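Local coordinates for hemin degrading factor (Pseudomonas aeruginosa, PDB 4MF9), which binds heme and probably serves in its trafficking and degradation inside the bacterial cell, at residues A249-A254 with V334-A339; P261-V266 with I272-G277. One frame throughout, in Å; residues are numbered along the deposited sequence.

Contact 1: A249-A254 with V334-A339; sequences AKLFEA and VQLFGA. With HEM (protoporphyrin IX containing Fe), chain C.
Leu336, on strand 332-338, meets Leu251 and Phe252 of helix 247-258, a helix-on-sheet contact in the C-terminal HemS/ChuX-type half of the protein. It is wholly apolar and small, burying 134 Å² in all. Because the strand alternates, Leu336 faces the helix while its neighbours Gln335 and Phe337 face the heme, so one strand lines the ligand pocket and backs onto the helix.

On the heme side the contacts are with propionates. The Phe337 ring lays one face over CAA, the first carbon of one propionate, and its CZ lies 3.5 Å from O1D of HEM, a carboxylate oxygen of the other.

On the helix side the leucine meets an aromatic face: Leu336 CD2 makes a CH-pi contact 4.2 Å from the centroid of the Phe252 ring, 20° off the ring normal and displaced toward the CZ rim. Trp350 of helix 348-355 touches both leucines, and Trp323 of the neighbouring strand 320-326 touches Leu251. The two leucines pass each other in opposite directions. With Leu251 CG placed opposite its own backbone N (chi1 -174°), the branch reaches out from the helix, and its CD2 meets Leu336 CD2 at 3.5 Å.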
loop_
_atom_site.group_PDB
_atom_site.type_symbol
_atom_site.label_atom_id
_atom_site.label_comp_id
_atom_site.label_asym_id
_atom_site.label_seq_id
_atom_site.Cartn_x
_atom_site.Cartn_y
_atom_site.Cartn_z
ATOM N N ALA A 249 0.375 -14.039 -11.660
ATOM C CA ALA A 249 0.506 -13.309 -12.925
ATOM C C ALA A 249 -0.465 -13.839 -13.983
ATOM O O ALA A 249 -1.031 -13.079 -14.778
ATOM C CB ALA A 249 1.942 -13.398 -13.440
ATOM N N LYS A 250 -0.644 -15.138 -13.993
ATOM C CA LYS A 250 -1.518 -15.808 -14.919
ATOM C C LYS A 250 -2.949 -15.429 -14.733
ATOM O O LYS A 250 -3.623 -15.295 -15.659
ATOM C CB LYS A 250 -1.326 -17.285 -14.862
ATOM C CG LYS A 250 -0.058 -17.722 -15.524
ATOM C CD LYS A 250 0.488 -18.926 -14.883
ATOM C CE LYS A 250 1.547 -19.545 -15.746
ATOM N NZ LYS A 250 1.598 -20.991 -15.571
ATOM N N LEU A 251 -3.364 -15.242 -13.480
ATOM C CA LEU A 251 -4.717 -14.779 -13.158
ATOM C C LEU A 251 -4.963 -13.356 -13.664
ATOM O O LEU A 251 -6.041 -13.057 -14.192
ATOM C CB LEU A 251 -5.014 -14.898 -11.651
ATOM C CG LEU A 251 -6.454 -14.568 -11.255
ATOM C CD1 LEU A 251 -6.922 -15.421 -10.106
ATOM C CD2 LEU A 251 -6.552 -13.095 -10.868
ATOM N N PHE A 252 -3.976 -12.476 -13.482
ATOM C CA PHE A 252 -4.045 -11.133 -14.053
ATOM C C PHE A 252 -4.240 -11.230 -15.565
ATOM O O PHE A 252 -5.135 -10.587 -16.129
ATOM C CB PHE A 252 -2.759 -10.351 -13.759
ATOM C CG PHE A 252 -2.765 -9.618 -12.433
ATOM C CD1 PHE A 252 -3.583 -8.510 -12.236
ATOM C CD2 PHE A 252 -1.918 -10.015 -11.404
ATOM C CE1 PHE A 252 -3.573 -7.824 -11.012
ATOM C CE2 PHE A 252 -1.904 -9.339 -10.186
ATOM C CZ PHE A 252 -2.730 -8.239 -9.995
ATOM N N GLU A 253 -3.445 -12.075 -16.200
ATOM C CA GLU A 253 -3.468 -12.262 -17.638
ATOM C C GLU A 253 -4.826 -12.752 -18.097
ATOM O O GLU A 253 -5.408 -12.255 -19.017
ATOM C CB GLU A 253 -2.387 -13.251 -18.010
ATOM C CG GLU A 253 -1.085 -12.587 -18.319
ATOM C CD GLU A 253 0.109 -13.483 -18.292
ATOM O OE1 GLU A 253 0.028 -14.597 -17.811
ATOM O OE2 GLU A 253 1.166 -13.044 -18.736
ATOM N N ALA A 254 -5.385 -13.690 -17.351
ATOM C CA ALA A 254 -6.702 -14.233 -17.669
ATOM C C ALA A 254 -7.787 -13.182 -17.448
ATOM O O ALA A 254 -8.717 -13.074 -18.241
ATOM C CB ALA A 254 -6.977 -15.475 -16.837
ATOM N N VAL A 334 0.173 -8.330 -1.925
ATOM C CA VAL A 334 -0.971 -7.897 -2.635
ATOM C C VAL A 334 -2.130 -8.872 -2.437
ATOM O O VAL A 334 -1.867 -9.996 -2.215
ATOM C CB VAL A 334 -0.648 -7.824 -4.113
ATOM C CG1 VAL A 334 -0.173 -9.156 -4.604
ATOM C CG2 VAL A 334 -1.782 -7.283 -4.931
ATOM N N GLN A 335 -3.348 -8.414 -2.500
ATOM C CA GLN A 335 -4.518 -9.275 -2.412
ATOM C C GLN A 335 -5.436 -8.965 -3.558
ATOM O O GLN A 335 -5.599 -7.830 -3.886
ATOM C CB GLN A 335 -5.326 -9.008 -1.160
ATOM C CG GLN A 335 -4.753 -9.399 0.163
ATOM C CD GLN A 335 -5.686 -8.957 1.294
ATOM O OE1 GLN A 335 -6.361 -9.754 1.914
ATOM N NE2 GLN A 335 -5.758 -7.678 1.494
ATOM N N LEU A 336 -6.071 -9.981 -4.082
ATOM C CA LEU A 336 -7.034 -9.824 -5.125
ATOM C C LEU A 336 -8.424 -10.294 -4.703
ATOM O O LEU A 336 -8.548 -11.346 -4.186
ATOM C CB LEU A 336 -6.595 -10.596 -6.333
ATOM C CG LEU A 336 -5.729 -9.820 -7.297
ATOM C CD1 LEU A 336 -4.447 -9.512 -6.614
ATOM C CD2 LEU A 336 -5.536 -10.633 -8.538
ATOM N N PHE A 337 -9.434 -9.504 -5.003
ATOM C CA PHE A 337 -10.811 -9.952 -4.831
ATOM C C PHE A 337 -11.530 -9.676 -6.142
ATOM O O PHE A 337 -10.949 -9.083 -7.071
ATOM C CB PHE A 337 -11.532 -9.182 -3.720
ATOM C CG PHE A 337 -10.889 -9.293 -2.361
ATOM C CD1 PHE A 337 -11.476 -10.068 -1.360
ATOM C CD2 PHE A 337 -9.726 -8.585 -2.066
ATOM C CE1 PHE A 337 -10.909 -10.159 -0.108
ATOM C CE2 PHE A 337 -9.156 -8.671 -0.806
ATOM C CZ PHE A 337 -9.746 -9.467 0.170
ATOM N N GLY A 338 -12.795 -10.086 -6.213
ATOM C CA GLY A 338 -13.656 -9.658 -7.300
ATOM C C GLY A 338 -14.323 -8.353 -6.913
ATOM O O GLY A 338 -14.509 -8.062 -5.731
ATOM N N ALA A 339 -14.678 -7.545 -7.901
ATOM C CA ALA A 339 -15.346 -6.290 -7.600
ATOM C C ALA A 339 -16.741 -6.566 -7.042
ATOM O O ALA A 339 -17.486 -7.370 -7.600
ATOM C CB ALA A 339 -15.416 -5.421 -8.848
HETATM C CHA HEM C . -12.091 -5.519 2.035
HETATM C CHB HEM C . -15.281 -2.290 0.686
HETATM C CHC HEM C . -14.212 0.315 4.584
HETATM C CHD HEM C . -10.288 -2.365 5.169
HETATM C C1A HEM C . -13.115 -4.899 1.379
HETATM C C2A HEM C . -13.856 -5.444 0.292
HETATM C C3A HEM C . -14.749 -4.549 -0.057
HETATM C C4A HEM C . -14.541 -3.440 0.762
HETATM C CMA HEM C . -15.738 -4.699 -1.179
HETATM C CAA HEM C . -13.722 -6.783 -0.342
HETATM C CBA HEM C . -15.023 -7.606 -0.526
HETATM C CGA HEM C . -15.438 -8.083 0.818
HETATM O O1A HEM C . -16.604 -8.004 1.192
HETATM O O2A HEM C . -14.580 -8.540 1.525
HETATM C C1B HEM C . -15.230 -1.331 1.689
HETATM C C2B HEM C . -16.129 -0.255 1.646
HETATM C C3B HEM C . -15.880 0.502 2.723
HETATM C C4B HEM C . -14.764 -0.160 3.436
HETATM C CMB HEM C . -17.191 -0.034 0.610
HETATM C CAB HEM C . -16.659 1.738 3.032
HETATM C CBB HEM C . -16.213 2.775 3.672
HETATM C C1C HEM C . -13.072 -0.169 5.109
HETATM C C2C HEM C . -12.467 0.298 6.258
HETATM C C3C HEM C . -11.348 -0.454 6.445
HETATM C C4C HEM C . -11.253 -1.402 5.387
HETATM C CMC HEM C . -12.968 1.403 7.137
HETATM C CAC HEM C . -10.412 -0.295 7.531
HETATM C CBC HEM C . -9.292 -0.949 7.439
HETATM C C1D HEM C . -10.462 -3.495 4.360
HETATM C C2D HEM C . -9.536 -4.668 4.323
HETATM C C3D HEM C . -10.069 -5.529 3.460
HETATM C C4D HEM C . -11.294 -4.891 2.967
HETATM C CMD HEM C . -8.250 -4.913 5.082
HETATM C CAD HEM C . -9.497 -6.868 3.073
HETATM C CBD HEM C . -10.282 -7.965 3.790
HETATM C CGD HEM C . -9.722 -9.353 3.862
HETATM O O1D HEM C . -10.477 -10.237 3.515
HETATM O O2D HEM C . -8.606 -9.628 4.274
HETATM N NA HEM C . -13.547 -3.655 1.650
HETATM N NB HEM C . -14.432 -1.261 2.765
HETATM N NC HEM C . -12.333 -1.171 4.632
HETATM N ND HEM C . -11.474 -3.691 3.528
HETATM FE FE HEM C . -12.886 -2.557 3.215
#

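Contact 2: P261-V266 with I272-G277; sequences PIMVFV and IQIHTG. With HEM (protoporphyrin IX containing Fe), chain C.
Phe265 and Ile274 lie side by side on the heme-facing surface of an antiparallel hairpin. Ile274 CG1 sits over one face of the Phe265 ring, a CH-pi contact 3.9 Å from the centroid, while its CD1 reaches the ring at CE2. Ile272 CG2 approaches obliquely at CD2. The far rim of the ring meets the porphyrin, with Phe265 CZ 3.5 Å from the meso carbon CHA of HEM. Met263 continues this surface: its chain runs extended to SD and then bends (chi3 74°), which brings CE to Ile274 CG2 at 3.9 Å and near Thr276 OG1, while SD faces the heme methyl CMA.

The backbones set these side chains in place. Strands 262-266 and 272-277 run antiparallel, and Met263-Thr276 and Phe265-Ile274 are non-hydrogen-bonded pairs. Between and beyond them, Ile262-Gly277, Val264-His275 and Val266-Gln273 each exchange two N-H...O bonds. That from Val266 N to Gln273 O is nearly straight, at 175°. Ile262 N, by contrast, meets Gly277 O from well above the carbonyl plane, 65° out of it. CA-H...O contacts fill in, among them Met263 CA to His275 O at 3.1 Å.

On the opposite surface the polar ends are held from strands 78-84 and 88-93: Gln273 bonds through OE1 to Thr83 and through NE2 to His90 and Ala81 O, whereas His275 ND1 is hydrogen-bonded to Arg92 NE and its ring stacks on Phe296. On the heme-facing surface, Arg118 of the adjoining strand 117-120, a heme-binding residue, touches Ile274. The whole is a beta hairpin within a large antiparallel sheet, its largely apolar face forming one wall of the heme pocket of this HemS-like protein.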
loop_
_atom_site.group_PDB
_atom_site.type_symbol
_atom_site.label_atom_id
_atom_site.label_comp_id
_atom_site.label_asym_id
_atom_site.label_seq_id
_atom_site.Cartn_x
_atom_site.Cartn_y
_atom_site.Cartn_z
ATOM N N PRO A 261 -13.903 -7.112 -13.913
ATOM C CA PRO A 261 -13.566 -6.092 -12.912
ATOM C C PRO A 261 -13.129 -6.754 -11.603
ATOM O O PRO A 261 -13.856 -7.569 -11.024
ATOM C CB PRO A 261 -14.886 -5.335 -12.729
ATOM C CG PRO A 261 -15.951 -6.350 -13.101
ATOM C CD PRO A 261 -15.345 -7.151 -14.217
ATOM N N ILE A 262 -11.932 -6.408 -11.145
ATOM C CA ILE A 262 -11.372 -7.018 -9.948
ATOM C C ILE A 262 -11.038 -5.932 -8.935
ATOM O O ILE A 262 -11.265 -4.753 -9.192
ATOM C CB ILE A 262 -10.112 -7.796 -10.292
ATOM C CG1 ILE A 262 -9.078 -6.854 -10.909
ATOM C CG2 ILE A 262 -10.449 -8.932 -11.270
ATOM C CD1 ILE A 262 -7.745 -7.510 -11.209
ATOM N N MET A 263 -10.540 -6.302 -7.780
ATOM C CA MET A 263 -10.034 -5.398 -6.766
ATOM C C MET A 263 -8.615 -5.783 -6.422
ATOM O O MET A 263 -8.359 -6.923 -6.205
ATOM C CB MET A 263 -10.883 -5.434 -5.513
ATOM C CG MET A 263 -12.311 -5.064 -5.722
ATOM S SD MET A 263 -13.339 -5.081 -4.288
ATOM C CE MET A 263 -12.724 -3.601 -3.529
ATOM N N VAL A 264 -7.723 -4.824 -6.395
ATOM C CA VAL A 264 -6.373 -5.064 -6.075
ATOM C C VAL A 264 -5.974 -4.231 -4.855
ATOM O O VAL A 264 -5.968 -3.051 -4.964
ATOM C CB VAL A 264 -5.442 -4.708 -7.272
ATOM C CG1 VAL A 264 -4.018 -4.923 -6.932
ATOM C CG2 VAL A 264 -5.818 -5.456 -8.533
ATOM N N PHE A 265 -5.624 -4.898 -3.758
ATOM C CA PHE A 265 -5.256 -4.261 -2.489
ATOM C C PHE A 265 -3.749 -4.318 -2.331
ATOM O O PHE A 265 -3.161 -5.395 -2.374
ATOM C CB PHE A 265 -5.858 -5.036 -1.294
ATOM C CG PHE A 265 -7.336 -4.807 -1.069
ATOM C CD1 PHE A 265 -8.277 -5.232 -2.000
ATOM C CD2 PHE A 265 -7.782 -4.222 0.103
ATOM C CE1 PHE A 265 -9.632 -5.036 -1.771
ATOM C CE2 PHE A 265 -9.132 -4.021 0.333
ATOM C CZ PHE A 265 -10.055 -4.424 -0.610
ATOM N N VAL A 266 -3.125 -3.206 -2.136
ATOM C CA VAL A 266 -1.726 -3.146 -1.818
ATOM C C VAL A 266 -1.445 -2.177 -0.690
ATOM O O VAL A 266 -1.826 -1.091 -0.753
ATOM C CB VAL A 266 -0.894 -2.730 -3.067
ATOM C CG1 VAL A 266 0.535 -2.436 -2.723
ATOM C CG2 VAL A 266 -0.947 -3.821 -4.121
ATOM N N ILE A 272 -3.418 1.292 3.145
ATOM C CA ILE A 272 -3.826 0.331 2.128
ATOM C C ILE A 272 -4.484 1.087 0.989
ATOM O O ILE A 272 -5.340 1.942 1.221
ATOM C CB ILE A 272 -4.780 -0.740 2.694
ATOM C CG1 ILE A 272 -4.087 -1.525 3.814
ATOM C CG2 ILE A 272 -5.273 -1.643 1.569
ATOM C CD1 ILE A 272 -5.038 -2.324 4.716
ATOM N N GLN A 273 -4.064 0.773 -0.234
ATOM C CA GLN A 273 -4.572 1.415 -1.441
ATOM C C GLN A 273 -5.226 0.354 -2.332
ATOM O O GLN A 273 -4.711 -0.751 -2.475
ATOM C CB GLN A 273 -3.422 2.096 -2.189
ATOM C CG GLN A 273 -3.825 2.854 -3.443
ATOM C CD GLN A 273 -2.735 3.835 -3.909
ATOM O OE1 GLN A 273 -2.209 4.630 -3.119
ATOM N NE2 GLN A 273 -2.399 3.774 -5.187
ATOM N N ILE A 274 -6.359 0.706 -2.932
ATOM C CA ILE A 274 -7.203 -0.268 -3.617
ATOM C C ILE A 274 -7.523 0.223 -5.024
ATOM O O ILE A 274 -7.792 1.409 -5.231
ATOM C CB ILE A 274 -8.539 -0.469 -2.839
ATOM C CG1 ILE A 274 -8.270 -0.763 -1.366
ATOM C CG2 ILE A 274 -9.354 -1.603 -3.433
ATOM C CD1 ILE A 274 -9.453 -0.450 -0.438
ATOM N N HIS A 275 -7.462 -0.685 -5.991
ATOM C CA HIS A 275 -7.965 -0.417 -7.330
ATOM C C HIS A 275 -9.190 -1.282 -7.552
ATOM O O HIS A 275 -9.142 -2.478 -7.293
ATOM C CB HIS A 275 -6.933 -0.784 -8.379
ATOM C CG HIS A 275 -7.510 -0.949 -9.756
ATOM N ND1 HIS A 275 -7.894 0.122 -10.535
ATOM C CD2 HIS A 275 -7.776 -2.060 -10.485
ATOM C CE1 HIS A 275 -8.358 -0.321 -11.691
ATOM N NE2 HIS A 275 -8.308 -1.643 -11.684
ATOM N N THR A 276 -10.280 -0.679 -8.020
ATOM C CA THR A 276 -11.464 -1.434 -8.416
ATOM C C THR A 276 -11.690 -1.248 -9.910
ATOM O O THR A 276 -11.697 -0.124 -10.406
ATOM C CB THR A 276 -12.713 -0.979 -7.647
ATOM O OG1 THR A 276 -12.496 -1.138 -6.238
ATOM C CG2 THR A 276 -13.922 -1.798 -8.058
ATOM N N GLY A 277 -11.849 -2.351 -10.629
ATOM C CA GLY A 277 -12.107 -2.285 -12.053
ATOM C C GLY A 277 -11.290 -3.297 -12.817
ATOM O O GLY A 277 -10.548 -4.085 -12.230
HETATM C CHA HEM C . -12.091 -5.519 2.035
HETATM C CHB HEM C . -15.281 -2.290 0.686
HETATM C CHC HEM C . -14.212 0.315 4.584
HETATM C CHD HEM C . -10.288 -2.365 5.169
HETATM C C1A HEM C . -13.115 -4.899 1.379
HETATM C C2A HEM C . -13.856 -5.444 0.292
HETATM C C3A HEM C . -14.749 -4.549 -0.057
HETATM C C4A HEM C . -14.541 -3.440 0.762
HETATM C CMA HEM C . -15.738 -4.699 -1.179
HETATM C CAA HEM C . -13.722 -6.783 -0.342
HETATM C CBA HEM C . -15.023 -7.606 -0.526
HETATM C CGA HEM C . -15.438 -8.083 0.818
HETATM O O1A HEM C . -16.604 -8.004 1.192
HETATM O O2A HEM C . -14.580 -8.540 1.525
HETATM C C1B HEM C . -15.230 -1.331 1.689
HETATM C C2B HEM C . -16.129 -0.255 1.646
HETATM C C3B HEM C . -15.880 0.502 2.723
HETATM C C4B HEM C . -14.764 -0.160 3.436
HETATM C CMB HEM C . -17.191 -0.034 0.610
HETATM C CAB HEM C . -16.659 1.738 3.032
HETATM C CBB HEM C . -16.213 2.775 3.672
HETATM C C1C HEM C . -13.072 -0.169 5.109
HETATM C C2C HEM C . -12.467 0.298 6.258
HETATM C C3C HEM C . -11.348 -0.454 6.445
HETATM C C4C HEM C . -11.253 -1.402 5.387
HETATM C CMC HEM C . -12.968 1.403 7.137
HETATM C CAC HEM C . -10.412 -0.295 7.531
HETATM C CBC HEM C . -9.292 -0.949 7.439
HETATM C C1D HEM C . -10.462 -3.495 4.360
HETATM C C2D HEM C . -9.536 -4.668 4.323
HETATM C C3D HEM C . -10.069 -5.529 3.460
HETATM C C4D HEM C . -11.294 -4.891 2.967
HETATM C CMD HEM C . -8.250 -4.913 5.082
HETATM C CAD HEM C . -9.497 -6.868 3.073
HETATM C CBD HEM C . -10.282 -7.965 3.790
HETATM C CGD HEM C . -9.722 -9.353 3.862
HETATM O O1D HEM C . -10.477 -10.237 3.515
HETATM O O2D HEM C . -8.606 -9.628 4.274
HETATM N NA HEM C . -13.547 -3.655 1.650
HETATM N NB HEM C . -14.432 -1.261 2.765
HETATM N NC HEM C . -12.333 -1.171 4.632
HETATM N ND HEM C . -11.474 -3.691 3.528
HETATM FE FE HEM C . -12.886 -2.557 3.215
#

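How the contacts relate
The two contacts have centres 10 Å apart and both reach one antiparallel sheet, in which strands 332-338 and 262-268 are neighbours. Backbone bonds join them directly: Met263 N lies 2.9 Å from Phe337 O, and Phe265 N likewise from Gln335 O. Along the chain, helix 247-258 comes first, then the hairpin of contact 2, and strand 332-338 last, so contact 2 is nested inside the loop that contact 1 closes. All four segments belong to the second HemS/ChuX domain. Both contacts touch the heme: Phe265 and Phe337, whose rings meet with their planes at about 55°, carry the sheet's heme-facing surface from one to the other, while the helix of contact 1 covers its reverse.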